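Local coordinates for protein carbon monoxide dehydrogenase (PDB 6T7J) that probably catalyses the reversible oxidation of carbon monoxide to carbon dioxide with a ferredoxin-type electron acceptor, as an iron-sulfur enzyme of the prismane/CO dehydrogenase family, at residues Q287-K292 with I391-Y396. Residues are numbered along the deposited sequence; the frame is centred on the assembly and turned at random.
Sequences QKFAKK and IAIENY
Glu394 OE1 lies in the plane of the Phe289 ring, at its edge, 3.5 Å from CZ and nearly as close to CE2. From this in-plane position the oxygen meets the weakly positive C-H rim rather than the pi cloud; the carboxylate and ring planes stand 74° apart. Across the contact, Phe289 also meets Ile393, whose CG2 approaches Phe289 CD2 to 3.6 Å, while Ile393 CD1 is 3.9 Å from Phe289 CD2. With CG2 anti to its backbone N, Ile393 rests that methyl against both the ring's CD2 and Ala290 CA, 3.6 Å from the latter. The axes of the two short helical segments pass 9.3 Å apart at -24°, running nearly parallel. Beneath them, Val262 and Val298 of the parallel, Rossmann-like sheet touch both Ala290 and Ile393, so the pair joins two helices packed on one sheet. Tyr293 meets the Phe289 ring edge-to-face and also touches Ile393 and Glu394. Shortening Phe289 to an alanine would probably open a gap beside Ile393 CG2 and leave Glu394 OE1 without the aromatic edge it faces. With no hydrogen bond across, cohesion rests on apolar packing, helped perhaps by a modest C-H to carboxylate attraction.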
loop_
_atom_site.group_PDB
_atom_site.type_symbol
_atom_site.label_atom_id
_atom_site.label_comp_id
_atom_site.label_asym_id
_atom_site.label_seq_id
_atom_site.Cartn_x
_atom_site.Cartn_y
_atom_site.Cartn_z
ATOM N N GLN A 287 -39.211 7.722 17.694
ATOM C CA GLN A 287 -40.492 7.885 17.013
ATOM C C GLN A 287 -41.291 9.028 17.628
ATOM O O GLN A 287 -41.801 9.903 16.916
ATOM C CB GLN A 287 -41.287 6.580 17.061
ATOM C CG GLN A 287 -40.586 5.391 16.421
ATOM C CD GLN A 287 -40.325 5.584 14.937
ATOM O OE1 GLN A 287 -41.154 6.140 14.216
ATOM N NE2 GLN A 287 -39.169 5.121 14.476
ATOM N N LYS A 288 -41.393 9.058 18.959
ATOM C CA LYS A 288 -42.139 10.150 19.573
ATOM C C LYS A 288 -41.358 11.462 19.534
ATOM O O LYS A 288 -41.969 12.534 19.497
ATOM C CB LYS A 288 -42.533 9.795 21.005
ATOM C CG LYS A 288 -41.409 9.171 21.790
ATOM C CD LYS A 288 -41.866 8.169 22.815
ATOM C CE LYS A 288 -42.820 8.764 23.812
ATOM N NZ LYS A 288 -42.700 8.158 25.169
ATOM N N PHE A 289 -40.021 11.410 19.519
ATOM C CA PHE A 289 -39.247 12.632 19.294
ATOM C C PHE A 289 -39.588 13.246 17.938
ATOM O O PHE A 289 -39.848 14.454 17.828
ATOM C CB PHE A 289 -37.749 12.331 19.394
ATOM C CG PHE A 289 -36.897 13.543 19.676
ATOM C CD1 PHE A 289 -37.239 14.431 20.684
ATOM C CD2 PHE A 289 -35.748 13.786 18.938
ATOM C CE1 PHE A 289 -36.454 15.542 20.946
ATOM C CE2 PHE A 289 -34.960 14.896 19.195
ATOM C CZ PHE A 289 -35.314 15.773 20.202
ATOM N N ALA A 290 -39.609 12.415 16.893
ATOM C CA ALA A 290 -39.960 12.897 15.561
ATOM C C ALA A 290 -41.395 13.387 15.509
ATOM O O ALA A 290 -41.703 14.348 14.789
ATOM C CB ALA A 290 -39.740 11.798 14.525
ATOM N N LYS A 291 -42.307 12.745 16.243
ATOM C CA LYS A 291 -43.656 13.282 16.305
ATOM C C LYS A 291 -43.658 14.671 16.960
ATOM O O LYS A 291 -44.307 15.589 16.467
ATOM C CB LYS A 291 -44.594 12.317 17.025
ATOM C CG LYS A 291 -44.659 10.946 16.358
ATOM C CD LYS A 291 -45.984 10.260 16.598
ATOM C CE LYS A 291 -45.981 9.488 17.890
ATOM N NZ LYS A 291 -47.204 9.820 18.669
ATOM N N LYS A 292 -42.884 14.829 18.037
ATOM C CA LYS A 292 -42.756 16.156 18.647
ATOM C C LYS A 292 -42.215 17.175 17.657
ATOM O O LYS A 292 -42.564 18.360 17.738
ATOM C CB LYS A 292 -41.852 16.092 19.880
ATOM C CG LYS A 292 -42.572 15.711 21.161
ATOM C CD LYS A 292 -41.589 15.482 22.297
ATOM C CE LYS A 292 -42.203 14.626 23.392
ATOM N NZ LYS A 292 -42.706 13.327 22.863
ATOM N N ILE A 391 -30.074 14.616 15.963
ATOM C CA ILE A 391 -29.693 15.686 15.044
ATOM C C ILE A 391 -30.500 15.591 13.754
ATOM O O ILE A 391 -30.987 16.601 13.227
ATOM C CB ILE A 391 -28.178 15.650 14.781
ATOM C CG1 ILE A 391 -27.423 16.002 16.065
ATOM C CG2 ILE A 391 -27.804 16.612 13.665
ATOM C CD1 ILE A 391 -25.938 15.818 15.973
ATOM N N ALA A 392 -30.682 14.372 13.240
ATOM C CA ALA A 392 -31.500 14.202 12.037
ATOM C C ALA A 392 -32.944 14.651 12.274
ATOM O O ALA A 392 -33.530 15.392 11.465
ATOM C CB ALA A 392 -31.455 12.745 11.579
ATOM N N ILE A 393 -33.534 14.209 13.387
ATOM C CA ILE A 393 -34.923 14.545 13.691
ATOM C C ILE A 393 -35.087 16.050 13.860
ATOM O O ILE A 393 -36.103 16.630 13.455
ATOM C CB ILE A 393 -35.386 13.778 14.942
ATOM C CG1 ILE A 393 -35.562 12.295 14.616
ATOM C CG2 ILE A 393 -36.671 14.369 15.496
ATOM C CD1 ILE A 393 -35.700 11.429 15.834
ATOM N N GLU A 394 -34.089 16.705 14.450
ATOM C CA GLU A 394 -34.160 18.148 14.641
ATOM C C GLU A 394 -33.941 18.896 13.334
ATOM O O GLU A 394 -34.399 20.036 13.193
ATOM C CB GLU A 394 -33.139 18.586 15.688
ATOM C CG GLU A 394 -33.460 18.100 17.091
ATOM C CD GLU A 394 -32.222 17.859 17.928
ATOM O OE1 GLU A 394 -32.364 17.364 19.066
ATOM O OE2 GLU A 394 -31.109 18.160 17.448
ATOM N N ASN A 395 -33.242 18.284 12.375
ATOM C CA ASN A 395 -33.125 18.892 11.056
ATOM C C ASN A 395 -34.376 18.704 10.208
ATOM O O ASN A 395 -34.546 19.423 9.217
ATOM C CB ASN A 395 -31.917 18.328 10.309
ATOM C CG ASN A 395 -31.532 19.173 9.109
ATOM O OD1 ASN A 395 -31.690 20.395 9.119
ATOM N ND2 ASN A 395 -31.028 18.525 8.066
ATOM N N TYR A 396 -35.231 17.742 10.559
ATOM C CA TYR A 396 -36.469 17.528 9.802
ATOM C C TYR A 396 -37.259 18.796 9.472
ATOM O O TYR A 396 -37.727 18.906 8.326
ATOM C CB TYR A 396 -37.376 16.534 10.541
ATOM C CG TYR A 396 -38.695 16.274 9.838
ATOM C CD1 TYR A 396 -38.762 15.429 8.736
ATOM C CD2 TYR A 396 -39.873 16.870 10.277
ATOM C CE1 TYR A 396 -39.964 15.185 8.090
ATOM C CE2 TYR A 396 -41.080 16.633 9.635
ATOM C CZ TYR A 396 -41.118 15.788 8.544
ATOM O OH TYR A 396 -42.311 15.546 7.903
#